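Local atomic coordinates of acyl-CoA dehydrogenase domain protein Tcur3481 (Thermomonospora curvata, PDB entry 6WY9), a protein that binds a flavin adenine dinucleotide cofactor and probably acts as an acyl-CoA dehydrogenase. Residues B[267-272]-B[312-317]; B[317-322]-B[328-333]. One frame throughout, in Å; residues are numbered along the deposited sequence.

Interaction 1: B[267-272]-B[312-317]. With FDA (dihydroflavine-adenine dinucleotide), chain C.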
# COMPACT_ATOMS: atom_id res chain seq x y z
N ALA B 267 -8.01 0.37 12.53
CA ALA B 267 -6.70 0.53 13.17
C ALA B 267 -5.72 1.24 12.25
O ALA B 267 -4.85 1.99 12.71
CB ALA B 267 -6.10 -0.83 13.55
N ASP B 268 -5.78 0.94 10.96
CA ASP B 268 -4.84 1.60 10.06
C ASP B 268 -5.13 3.09 10.01
O ASP B 268 -4.19 3.90 9.97
CB ASP B 268 -4.88 0.98 8.68
CG ASP B 268 -4.15 -0.38 8.61
OD1 ASP B 268 -3.34 -0.74 9.49
OD2 ASP B 268 -4.40 -1.08 7.64
N CYS B 269 -6.42 3.48 10.06
CA CYS B 269 -6.77 4.89 10.19
C CYS B 269 -6.17 5.49 11.46
O CYS B 269 -5.64 6.61 11.45
CB CYS B 269 -8.29 5.07 10.23
SG CYS B 269 -9.13 4.64 8.68
N TYR B 270 -6.37 4.81 12.59
CA TYR B 270 -5.82 5.26 13.87
C TYR B 270 -4.30 5.48 13.78
O TYR B 270 -3.78 6.51 14.23
CB TYR B 270 -6.18 4.19 14.91
CG TYR B 270 -5.93 4.50 16.35
CD1 TYR B 270 -4.63 4.45 16.87
CD2 TYR B 270 -6.99 4.72 17.23
CE1 TYR B 270 -4.40 4.69 18.22
CE2 TYR B 270 -6.77 4.96 18.58
CZ TYR B 270 -5.46 4.94 19.06
OH TYR B 270 -5.20 5.15 20.40
N ILE B 271 -3.58 4.48 13.28
CA ILE B 271 -2.13 4.60 13.12
C ILE B 271 -1.78 5.82 12.26
O ILE B 271 -0.93 6.64 12.62
CB ILE B 271 -1.58 3.30 12.50
CG1 ILE B 271 -1.56 2.15 13.51
CG2 ILE B 271 -0.16 3.54 11.85
CD1 ILE B 271 -1.49 0.76 12.78
N GLU B 272 -2.47 5.98 11.13
CA GLU B 272 -2.12 7.06 10.22
C GLU B 272 -2.38 8.41 10.88
O GLU B 272 -1.61 9.37 10.67
CB GLU B 272 -2.93 6.94 8.92
CG GLU B 272 -2.34 5.82 7.99
CD GLU B 272 -3.26 5.52 6.84
OE1 GLU B 272 -4.49 5.84 6.93
OE2 GLU B 272 -2.78 4.93 5.86
N VAL B 312 -9.93 8.90 4.71
CA VAL B 312 -11.30 9.20 4.23
C VAL B 312 -11.76 8.23 3.14
O VAL B 312 -12.97 8.05 2.98
CB VAL B 312 -11.46 10.67 3.75
CG1 VAL B 312 -11.23 11.68 4.96
CG2 VAL B 312 -10.57 11.02 2.51
N HIS B 313 -10.86 7.60 2.37
CA HIS B 313 -11.30 6.48 1.53
C HIS B 313 -11.75 5.29 2.36
O HIS B 313 -12.74 4.60 2.02
CB HIS B 313 -10.16 6.05 0.57
CG HIS B 313 -10.15 6.84 -0.71
ND1 HIS B 313 -10.96 6.51 -1.79
CD2 HIS B 313 -9.49 7.97 -1.06
CE1 HIS B 313 -10.73 7.37 -2.78
NE2 HIS B 313 -9.83 8.24 -2.38
N ARG B 314 -11.01 4.96 3.43
CA ARG B 314 -11.45 3.81 4.24
C ARG B 314 -12.79 4.12 4.90
O ARG B 314 -13.65 3.24 4.97
CB ARG B 314 -10.39 3.43 5.30
CG ARG B 314 -9.06 2.90 4.72
CD ARG B 314 -8.26 2.07 5.75
NE ARG B 314 -6.85 2.00 5.36
CZ ARG B 314 -5.97 2.94 5.64
NH1 ARG B 314 -6.40 4.01 6.32
NH2 ARG B 314 -4.69 2.83 5.27
N THR B 315 -12.99 5.35 5.39
CA THR B 315 -14.25 5.61 6.10
C THR B 315 -15.42 5.66 5.12
O THR B 315 -16.55 5.34 5.50
CB THR B 315 -14.15 6.89 6.97
OG1 THR B 315 -13.77 8.01 6.17
CG2 THR B 315 -13.11 6.73 8.15
N GLN B 316 -15.19 6.01 3.84
CA GLN B 316 -16.26 5.82 2.86
C GLN B 316 -16.59 4.34 2.69
O GLN B 316 -17.75 3.92 2.76
CB GLN B 316 -15.87 6.38 1.49
CG GLN B 316 -15.97 7.89 1.35
CD GLN B 316 -17.30 8.45 1.82
OE1 GLN B 316 -17.31 9.28 2.73
NE2 GLN B 316 -18.42 8.04 1.16
N HIS B 317 -15.57 3.53 2.45
CA HIS B 317 -15.81 2.14 2.16
C HIS B 317 -16.55 1.45 3.31
O HIS B 317 -17.50 0.68 3.08
CB HIS B 317 -14.47 1.44 1.86
CG HIS B 317 -14.66 -0.02 1.62
ND1 HIS B 317 -15.23 -0.49 0.45
CD2 HIS B 317 -14.49 -1.10 2.43
CE1 HIS B 317 -15.36 -1.81 0.53
NE2 HIS B 317 -14.93 -2.20 1.72
PA FDA C . -23.24 -2.87 4.89
O1A FDA C . -23.65 -2.07 6.09
O2A FDA C . -23.75 -4.31 4.72
O5B FDA C . -21.56 -3.08 4.97
C5B FDA C . -20.97 -1.81 5.05
C4B FDA C . -19.45 -2.03 5.02
O4B FDA C . -19.17 -3.03 6.12
C3B FDA C . -18.96 -2.78 3.78
O3B FDA C . -18.63 -1.92 2.75
C2B FDA C . -17.68 -3.42 4.29
O2B FDA C . -16.58 -2.45 4.52
C1B FDA C . -18.07 -3.92 5.72
N9A FDA C . -18.47 -5.32 5.78
C8A FDA C . -19.75 -5.88 5.57
N7A FDA C . -19.76 -7.20 5.78
C5A FDA C . -18.47 -7.51 6.13
C6A FDA C . -17.87 -8.75 6.43
N6A FDA C . -18.58 -9.89 6.44
N1A FDA C . -16.56 -8.81 6.74
C2A FDA C . -15.91 -7.61 6.71
N3A FDA C . -16.33 -6.36 6.43
C4A FDA C . -17.65 -6.35 6.15
N1 FDA C . -28.74 -2.46 -4.32
C2 FDA C . -29.86 -3.02 -4.97
O2 FDA C . -30.54 -3.90 -4.40
N3 FDA C . -30.14 -2.53 -6.24
C4 FDA C . -29.39 -1.53 -6.90
O4 FDA C . -29.73 -1.14 -8.01
C4X FDA C . -28.26 -1.01 -6.16
N5 FDA C . -27.47 -0.02 -6.74
C5X FDA C . -26.75 0.79 -5.91
C6 FDA C . -26.30 1.99 -6.33
C7 FDA C . -25.57 2.80 -5.42
C7M FDA C . -25.12 4.06 -5.90
C8 FDA C . -25.28 2.41 -4.17
C8M FDA C . -24.52 3.25 -3.23
C9 FDA C . -25.71 1.16 -3.75
C9A FDA C . -26.45 0.37 -4.62
N10 FDA C . -26.90 -0.90 -4.21
C10 FDA C . -27.97 -1.46 -4.92
C1' FDA C . -26.69 -1.32 -2.80
C2' FDA C . -25.41 -2.17 -2.62
O2' FDA C . -25.59 -3.41 -3.13
C3' FDA C . -25.18 -2.18 -1.04
O3' FDA C . -24.78 -0.91 -0.58
C4' FDA C . -24.18 -3.26 -0.65
O4' FDA C . -24.79 -4.49 -0.86
C5' FDA C . -23.72 -3.00 0.81
O5' FDA C . -24.85 -3.12 1.63
P FDA C . -24.83 -1.93 2.75
O1P FDA C . -24.79 -0.70 1.98
O2P FDA C . -25.99 -2.20 3.70
O3P FDA C . -23.40 -1.98 3.59

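Interaction 2: B[317-322]-B[328-333]. With FDA (dihydroflavine-adenine dinucleotide), chain C.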
# COMPACT_ATOMS: atom_id res chain seq x y z
N HIS B 317 -15.57 3.53 2.45
CA HIS B 317 -15.81 2.14 2.16
C HIS B 317 -16.55 1.45 3.31
O HIS B 317 -17.50 0.68 3.08
CB HIS B 317 -14.47 1.44 1.86
CG HIS B 317 -14.66 -0.02 1.62
ND1 HIS B 317 -15.23 -0.49 0.45
CD2 HIS B 317 -14.49 -1.10 2.43
CE1 HIS B 317 -15.36 -1.81 0.53
NE2 HIS B 317 -14.93 -2.20 1.72
N LEU B 318 -16.11 1.70 4.56
CA LEU B 318 -16.68 1.03 5.74
C LEU B 318 -18.16 1.37 5.97
O LEU B 318 -18.85 0.66 6.70
CB LEU B 318 -15.84 1.43 6.97
CG LEU B 318 -14.45 0.78 6.93
CD1 LEU B 318 -13.51 1.30 8.07
CD2 LEU B 318 -14.65 -0.75 7.07
N HIS B 319 -18.64 2.49 5.40
CA HIS B 319 -20.05 2.84 5.53
C HIS B 319 -20.94 2.12 4.52
O HIS B 319 -22.17 2.08 4.73
CB HIS B 319 -20.26 4.35 5.35
CG HIS B 319 -20.13 5.12 6.61
ND1 HIS B 319 -18.92 5.64 7.03
CD2 HIS B 319 -21.04 5.43 7.57
CE1 HIS B 319 -19.10 6.29 8.17
NE2 HIS B 319 -20.37 6.15 8.53
N GLY B 320 -20.39 1.63 3.41
CA GLY B 320 -21.33 1.05 2.45
C GLY B 320 -22.22 2.15 1.87
O GLY B 320 -21.87 3.34 1.89
N GLY B 321 -23.42 1.76 1.41
CA GLY B 321 -24.22 2.69 0.62
C GLY B 321 -24.54 3.99 1.32
O GLY B 321 -24.54 5.06 0.70
N ILE B 322 -24.88 3.94 2.63
CA ILE B 322 -25.28 5.16 3.31
C ILE B 322 -24.16 6.20 3.28
O ILE B 322 -24.41 7.41 3.33
CB ILE B 322 -25.75 4.90 4.77
CG1 ILE B 322 -26.43 6.15 5.34
CG2 ILE B 322 -24.54 4.59 5.70
CD1 ILE B 322 -27.09 5.91 6.73
N TYR B 328 -26.26 12.20 4.81
CA TYR B 328 -25.51 11.57 5.89
C TYR B 328 -24.13 12.24 5.93
O TYR B 328 -23.68 12.75 4.91
CB TYR B 328 -25.40 10.05 5.64
CG TYR B 328 -24.63 9.28 6.71
CD1 TYR B 328 -25.27 8.86 7.90
CD2 TYR B 328 -23.25 9.04 6.57
CE1 TYR B 328 -24.57 8.18 8.90
CE2 TYR B 328 -22.51 8.39 7.54
CZ TYR B 328 -23.18 7.95 8.72
OH TYR B 328 -22.47 7.29 9.70
N PRO B 329 -23.47 12.34 7.10
CA PRO B 329 -22.37 13.31 7.21
C PRO B 329 -21.07 12.92 6.53
O PRO B 329 -20.29 13.81 6.17
CB PRO B 329 -22.16 13.46 8.72
CG PRO B 329 -22.88 12.29 9.35
CD PRO B 329 -24.03 12.00 8.42
N ILE B 330 -20.78 11.61 6.42
CA ILE B 330 -19.39 11.23 6.20
C ILE B 330 -18.88 11.73 4.84
O ILE B 330 -17.69 12.01 4.69
CB ILE B 330 -19.19 9.70 6.35
CG1 ILE B 330 -17.69 9.35 6.45
CG2 ILE B 330 -19.87 8.94 5.16
CD1 ILE B 330 -17.02 9.80 7.80
N HIS B 331 -19.76 11.84 3.83
CA HIS B 331 -19.28 12.20 2.49
C HIS B 331 -18.56 13.56 2.48
O HIS B 331 -17.73 13.81 1.60
CB HIS B 331 -20.44 12.27 1.49
CG HIS B 331 -21.31 13.47 1.68
ND1 HIS B 331 -22.18 13.58 2.76
CD2 HIS B 331 -21.44 14.63 0.98
CE1 HIS B 331 -22.83 14.73 2.69
NE2 HIS B 331 -22.40 15.39 1.62
N ARG B 332 -18.89 14.47 3.41
CA ARG B 332 -18.19 15.75 3.44
C ARG B 332 -16.73 15.58 3.85
O ARG B 332 -15.86 16.31 3.37
CB ARG B 332 -18.89 16.75 4.38
CG ARG B 332 -20.28 17.16 3.88
CD ARG B 332 -20.73 18.52 4.49
NE ARG B 332 -22.13 18.78 4.14
CZ ARG B 332 -23.18 18.19 4.71
NH1 ARG B 332 -24.42 18.50 4.29
NH2 ARG B 332 -23.01 17.32 5.69
N TYR B 333 -16.45 14.65 4.76
CA TYR B 333 -15.07 14.37 5.14
C TYR B 333 -14.29 13.83 3.95
O TYR B 333 -13.14 14.24 3.70
CB TYR B 333 -15.06 13.37 6.31
CG TYR B 333 -15.67 14.02 7.53
CD1 TYR B 333 -17.06 14.15 7.66
CD2 TYR B 333 -14.86 14.59 8.51
CE1 TYR B 333 -17.61 14.83 8.75
CE2 TYR B 333 -15.40 15.25 9.62
CZ TYR B 333 -16.78 15.37 9.72
OH TYR B 333 -17.31 16.03 10.83
PA FDA C . -23.24 -2.87 4.89
O1A FDA C . -23.65 -2.07 6.09
O2A FDA C . -23.75 -4.31 4.72
O5B FDA C . -21.56 -3.08 4.97
C5B FDA C . -20.97 -1.81 5.05
C4B FDA C . -19.45 -2.03 5.02
O4B FDA C . -19.17 -3.03 6.12
C3B FDA C . -18.96 -2.78 3.78
O3B FDA C . -18.63 -1.92 2.75
C2B FDA C . -17.68 -3.42 4.29
O2B FDA C . -16.58 -2.45 4.52
C1B FDA C . -18.07 -3.92 5.72
N9A FDA C . -18.47 -5.32 5.78
C8A FDA C . -19.75 -5.88 5.57
N7A FDA C . -19.76 -7.20 5.78
C5A FDA C . -18.47 -7.51 6.13
C6A FDA C . -17.87 -8.75 6.43
N6A FDA C . -18.58 -9.89 6.44
N1A FDA C . -16.56 -8.81 6.74
C2A FDA C . -15.91 -7.61 6.71
N3A FDA C . -16.33 -6.36 6.43
C4A FDA C . -17.65 -6.35 6.15
N1 FDA C . -28.74 -2.46 -4.32
C2 FDA C . -29.86 -3.02 -4.97
O2 FDA C . -30.54 -3.90 -4.40
N3 FDA C . -30.14 -2.53 -6.24
C4 FDA C . -29.39 -1.53 -6.90
O4 FDA C . -29.73 -1.14 -8.01
C4X FDA C . -28.26 -1.01 -6.16
N5 FDA C . -27.47 -0.02 -6.74
C5X FDA C . -26.75 0.79 -5.91
C6 FDA C . -26.30 1.99 -6.33
C7 FDA C . -25.57 2.80 -5.42
C7M FDA C . -25.12 4.06 -5.90
C8 FDA C . -25.28 2.41 -4.17
C8M FDA C . -24.52 3.25 -3.23
C9 FDA C . -25.71 1.16 -3.75
C9A FDA C . -26.45 0.37 -4.62
N10 FDA C . -26.90 -0.90 -4.21
C10 FDA C . -27.97 -1.46 -4.92
C1' FDA C . -26.69 -1.32 -2.80
C2' FDA C . -25.41 -2.17 -2.62
O2' FDA C . -25.59 -3.41 -3.13
C3' FDA C . -25.18 -2.18 -1.04
O3' FDA C . -24.78 -0.91 -0.58
C4' FDA C . -24.18 -3.26 -0.65
O4' FDA C . -24.79 -4.49 -0.86
C5' FDA C . -23.72 -3.00 0.81
O5' FDA C . -24.85 -3.12 1.63
P FDA C . -24.83 -1.93 2.75
O1P FDA C . -24.79 -0.70 1.98
O2P FDA C . -25.99 -2.20 3.70
O3P FDA C . -23.40 -1.98 3.59

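Interaction 1: B[267-272]-B[312-317]
Segments 267-272 and 312-317 run nearly antiparallel, their axes 157° apart and 10.2 Å from each other, with C269 nearest R314 at 7.6 Å between CA atoms. At that distance one long side chain does most of the bridging: R314 reaches across with its chain extended from CG to NE and meets E272, which comes from the opposite direction. The guanidinium takes the carboxylate end-on with two nitrogens, NH1 to E272 OE1 at 2.7 Å and NH2 to E272 OE2 at 2.9 Å. Both bonds are nearly straight and lie in the guanidinium plane, yet they reach the oxygens from above the carboxylate plane, the two flat groups being turned 44° apart. D268 CB sits over the centre of one guanidinium face, 3.8 Å from R314 CZ, while at the edge C269 SG receives a weak hydrogen bond from NH1. The D268 carboxylate turns elsewhere, its OD1 forming a salt bridge with a basic side chain on the chain of another protein. A leucine in place of R314 would probably leave E272 without its charged mate and D268 CB without the flat group it covers. E272 OE2 also accepts a bond from N310, one turn before R314 on helix 295-319. Helices 260-288 and 295-319 thus pair within the C-terminal helical domain, where C269 also touches L239 of helix 215-248 and V312 packs on F334 of helix 330-340.

Interaction 2: B[317-322]-B[328-333]
The C-terminal end of helix 295-319 and the glycine turn after it form part of the FAD pocket, and here they meet the start of helix 330-340 and the residues leading into it. H319 and Y328 touch across the contact: H319 NE2 and Y328 OH share a hydrogen bond of 2.7 Å in which either may be the donor. Each group lies at the edge of the other's ring, and the ring planes are inclined at 61°. I330 closes over one face of the imidazole, its CG2 4.0 Å from the H319 ring centroid and 15° off the normal, a CH-pi contact; Y245 of helix 215-248 stacks on the same histidine. Farther along, I322 crosses the tyrosine at about a right angle, with CD1 3.7 Å from Y328 CD1. Its CG1, anti to the backbone N (chi1 -168°), makes an off-centre CH-pi contact with that ring. On the cofactor side the backbone does the binding: G321 N donates to FDA O1P at 2.9 Å, nearly straight. G320 has a positive phi, and a side chain there would run into FDA O3P. H319 ND1 donates to the carbonyl oxygen of T315, one turn back, so both imidazole nitrogens are engaged, and the two bonds fix the rotation of the ring between the helix end and the tyrosine.

Interactions 1 and 2 follow one another along helix 295-319, share H317 and have centres 12 Å apart. They also touch directly: Q316 OE1 lies 3.4 Å from I330 O, and V312 CG1 is equally close to Y333 O. Segment 267-272 meets the helix through R314, about one turn before H317; 328-333 meets H319 and I322 at and just past its end. Interaction 1 reaches FDA only through H317, whose carbonyl O accepts the ribose hydroxyl O3B, 2.9 Å away, while interaction 2 adds G321 N on the phosphate. R249 on the chain of another protein also bonds to this FDA, so the cofactor lies at an interface between two chains.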